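Local coordinates for trehalose synthase regulatory protein (Candida albicans, PDB 5HUS) that probably serves as a regulatory subunit of the trehalose synthase complex, through a C-terminal domain related to trehalose phosphatases, at residues Leu77-Leu82 with Gly99-Leu104. Residues are numbered along the deposited sequence; the frame is centred on the assembly and turned at random.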
loop_
_atom_site.group_PDB
_atom_site.type_symbol
_atom_site.label_atom_id
_atom_site.label_comp_id
_atom_site.label_asym_id
_atom_site.label_seq_id
_atom_site.Cartn_x
_atom_site.Cartn_y
_atom_site.Cartn_z
ATOM N N LEU A 77 -5.647 -1.227 6.024
ATOM C CA LEU A 77 -6.551 -1.929 6.931
ATOM C C LEU A 77 -5.999 -3.270 7.405
ATOM O O LEU A 77 -5.192 -3.905 6.728
ATOM C CB LEU A 77 -7.909 -2.137 6.262
ATOM C CG LEU A 77 -8.654 -0.867 5.859
ATOM C CD1 LEU A 77 -9.951 -1.227 5.157
ATOM C CD2 LEU A 77 -8.939 0.026 7.064
ATOM N N GLN A 78 -6.448 -3.700 8.579
ATOM C CA GLN A 78 -5.985 -4.957 9.136
ATOM C C GLN A 78 -6.641 -6.140 8.435
ATOM O O GLN A 78 -7.683 -5.999 7.779
ATOM C CB GLN A 78 -6.253 -5.009 10.642
ATOM C CG GLN A 78 -7.720 -5.128 11.034
ATOM C CD GLN A 78 -7.913 -5.026 12.542
ATOM O OE1 GLN A 78 -7.451 -5.879 13.297
ATOM N NE2 GLN A 78 -8.581 -3.966 12.984
ATOM N N ARG A 79 -6.003 -7.299 8.568
ATOM C CA ARG A 79 -6.447 -8.513 7.900
ATOM C C ARG A 79 -7.922 -8.794 8.140
ATOM O O ARG A 79 -8.674 -9.054 7.193
ATOM C CB ARG A 79 -5.612 -9.702 8.362
ATOM C CG ARG A 79 -4.198 -9.720 7.795
ATOM C CD ARG A 79 -3.358 -10.772 8.482
ATOM N NE ARG A 79 -3.102 -10.405 9.869
ATOM C CZ ARG A 79 -2.525 -11.203 10.759
ATOM N NH1 ARG A 79 -2.128 -12.422 10.405
ATOM N NH2 ARG A 79 -2.333 -10.776 12.000
ATOM N N SER A 80 -8.335 -8.732 9.400
ATOM C CA SER A 80 -9.700 -9.105 9.755
ATOM C C SER A 80 -10.745 -8.207 9.084
ATOM O O SER A 80 -11.797 -8.693 8.664
ATOM C CB SER A 80 -9.870 -9.097 11.282
ATOM O OG SER A 80 -9.577 -7.827 11.834
ATOM N N ASP A 81 -10.459 -6.911 8.958
ATOM C CA ASP A 81 -11.378 -6.008 8.257
ATOM C C ASP A 81 -11.438 -6.310 6.761
ATOM O O ASP A 81 -12.511 -6.278 6.159
ATOM C CB ASP A 81 -10.988 -4.545 8.476
ATOM C CG ASP A 81 -11.363 -4.039 9.862
ATOM O OD1 ASP A 81 -12.041 -4.779 10.599
ATOM O OD2 ASP A 81 -10.980 -2.904 10.209
ATOM N N LEU A 82 -10.287 -6.593 6.155
ATOM C CA LEU A 82 -10.248 -6.908 4.736
ATOM C C LEU A 82 -10.926 -8.239 4.428
ATOM O O LEU A 82 -11.578 -8.374 3.395
ATOM C CB LEU A 82 -8.793 -6.917 4.227
ATOM C CG LEU A 82 -8.223 -5.500 4.134
ATOM C CD1 LEU A 82 -6.712 -5.515 3.913
ATOM C CD2 LEU A 82 -8.925 -4.699 3.040
ATOM N N GLY A 99 1.380 -3.737 3.652
ATOM C CA GLY A 99 2.401 -4.667 3.211
ATOM C C GLY A 99 2.803 -5.737 4.209
ATOM O O GLY A 99 3.465 -6.707 3.834
ATOM N N ASN A 100 2.412 -5.578 5.470
ATOM C CA ASN A 100 2.812 -6.540 6.501
ATOM C C ASN A 100 2.224 -7.932 6.280
ATOM O O ASN A 100 2.788 -8.929 6.723
ATOM C CB ASN A 100 2.419 -6.025 7.888
ATOM C CG ASN A 100 3.315 -4.907 8.352
ATOM O OD1 ASN A 100 4.438 -5.144 8.811
ATOM N ND2 ASN A 100 2.835 -3.672 8.221
ATOM N N PHE A 101 1.091 -7.993 5.591
ATOM C CA PHE A 101 0.410 -9.263 5.332
ATOM C C PHE A 101 -0.106 -9.325 3.908
ATOM O O PHE A 101 -0.606 -8.340 3.390
ATOM C CB PHE A 101 -0.752 -9.462 6.310
ATOM C CG PHE A 101 -0.365 -9.267 7.749
ATOM C CD1 PHE A 101 0.271 -10.279 8.455
ATOM C CD2 PHE A 101 -0.626 -8.065 8.390
ATOM C CE1 PHE A 101 0.640 -10.094 9.782
ATOM C CE2 PHE A 101 -0.260 -7.871 9.715
ATOM C CZ PHE A 101 0.373 -8.890 10.413
ATOM N N VAL A 102 0.021 -10.491 3.280
ATOM C CA VAL A 102 -0.370 -10.671 1.888
ATOM C C VAL A 102 -1.254 -11.897 1.739
ATOM O O VAL A 102 -0.899 -12.981 2.209
ATOM C CB VAL A 102 0.854 -10.837 0.953
ATOM C CG1 VAL A 102 0.394 -11.179 -0.475
ATOM C CG2 VAL A 102 1.719 -9.578 0.961
ATOM N N LYS A 103 -2.402 -11.725 1.089
ATOM C CA LYS A 103 -3.219 -12.869 0.709
ATOM C C LYS A 103 -3.246 -12.950 -0.817
ATOM O O LYS A 103 -3.934 -12.181 -1.493
ATOM C CB LYS A 103 -4.635 -12.773 1.305
ATOM C CG LYS A 103 -5.551 -13.913 0.886
ATOM C CD LYS A 103 -6.867 -13.904 1.679
ATOM C CE LYS A 103 -6.638 -14.357 3.114
ATOM N NZ LYS A 103 -7.915 -14.556 3.871
ATOM N N LEU A 104 -2.443 -13.869 -1.345
ATOM C CA LEU A 104 -2.357 -14.098 -2.779
ATOM C C LEU A 104 -3.705 -14.523 -3.333
ATOM O O LEU A 104 -4.518 -15.109 -2.622
ATOM C CB LEU A 104 -1.304 -15.164 -3.081
ATOM C CG LEU A 104 0.109 -14.871 -2.577
ATOM C CD1 LEU A 104 0.978 -16.116 -2.685
ATOM C CD2 LEU A 104 0.732 -13.714 -3.339
#
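Arg79 lays its guanidinium over the Phe101 ring, a cation-pi stack in the HAD-type core of this trehalose-phosphatase-like domain. It links the first turn of helix 79-86 to strand 101-103, which runs antiparallel to strand 93-96, next to the edge strand 111-112 of the mixed sheet. The two planes are only 2° apart, and Arg79 CZ stands 3.7 Å from the Phe101 ring centroid. Nearer the backbone, the aliphatic part of the arginine joins in: Arg79 CD comes to 3.4 Å of Phe101 CG and makes a CH-pi contact over the same face. The chain bends at chi3 (-69°), bringing the guanidinium over the ring, with Arg79 CZ 3.5 Å from Phe101 CE1. Arginine suits this place because its long chain offers methylenes, then a flat cation that can still donate at its rim; Arg79 NH2 does so in a salt bridge to Asp146, between strands 141-144 and 149-152 of the separate antiparallel sheet, probably the cap of HAD phosphatases. Phenylalanine suits its own place by giving methylene and cation one broad nonpolar pi face, while the buried side chain also packs on Ser112. A classic beta bulge sets Asn100 and Phe101 opposite the single residue Ala96. Gln78 occupies the N-cap position of the helix, and its O accepts the first helical hydrogen bond, from Leu82 N, at 3.1 Å.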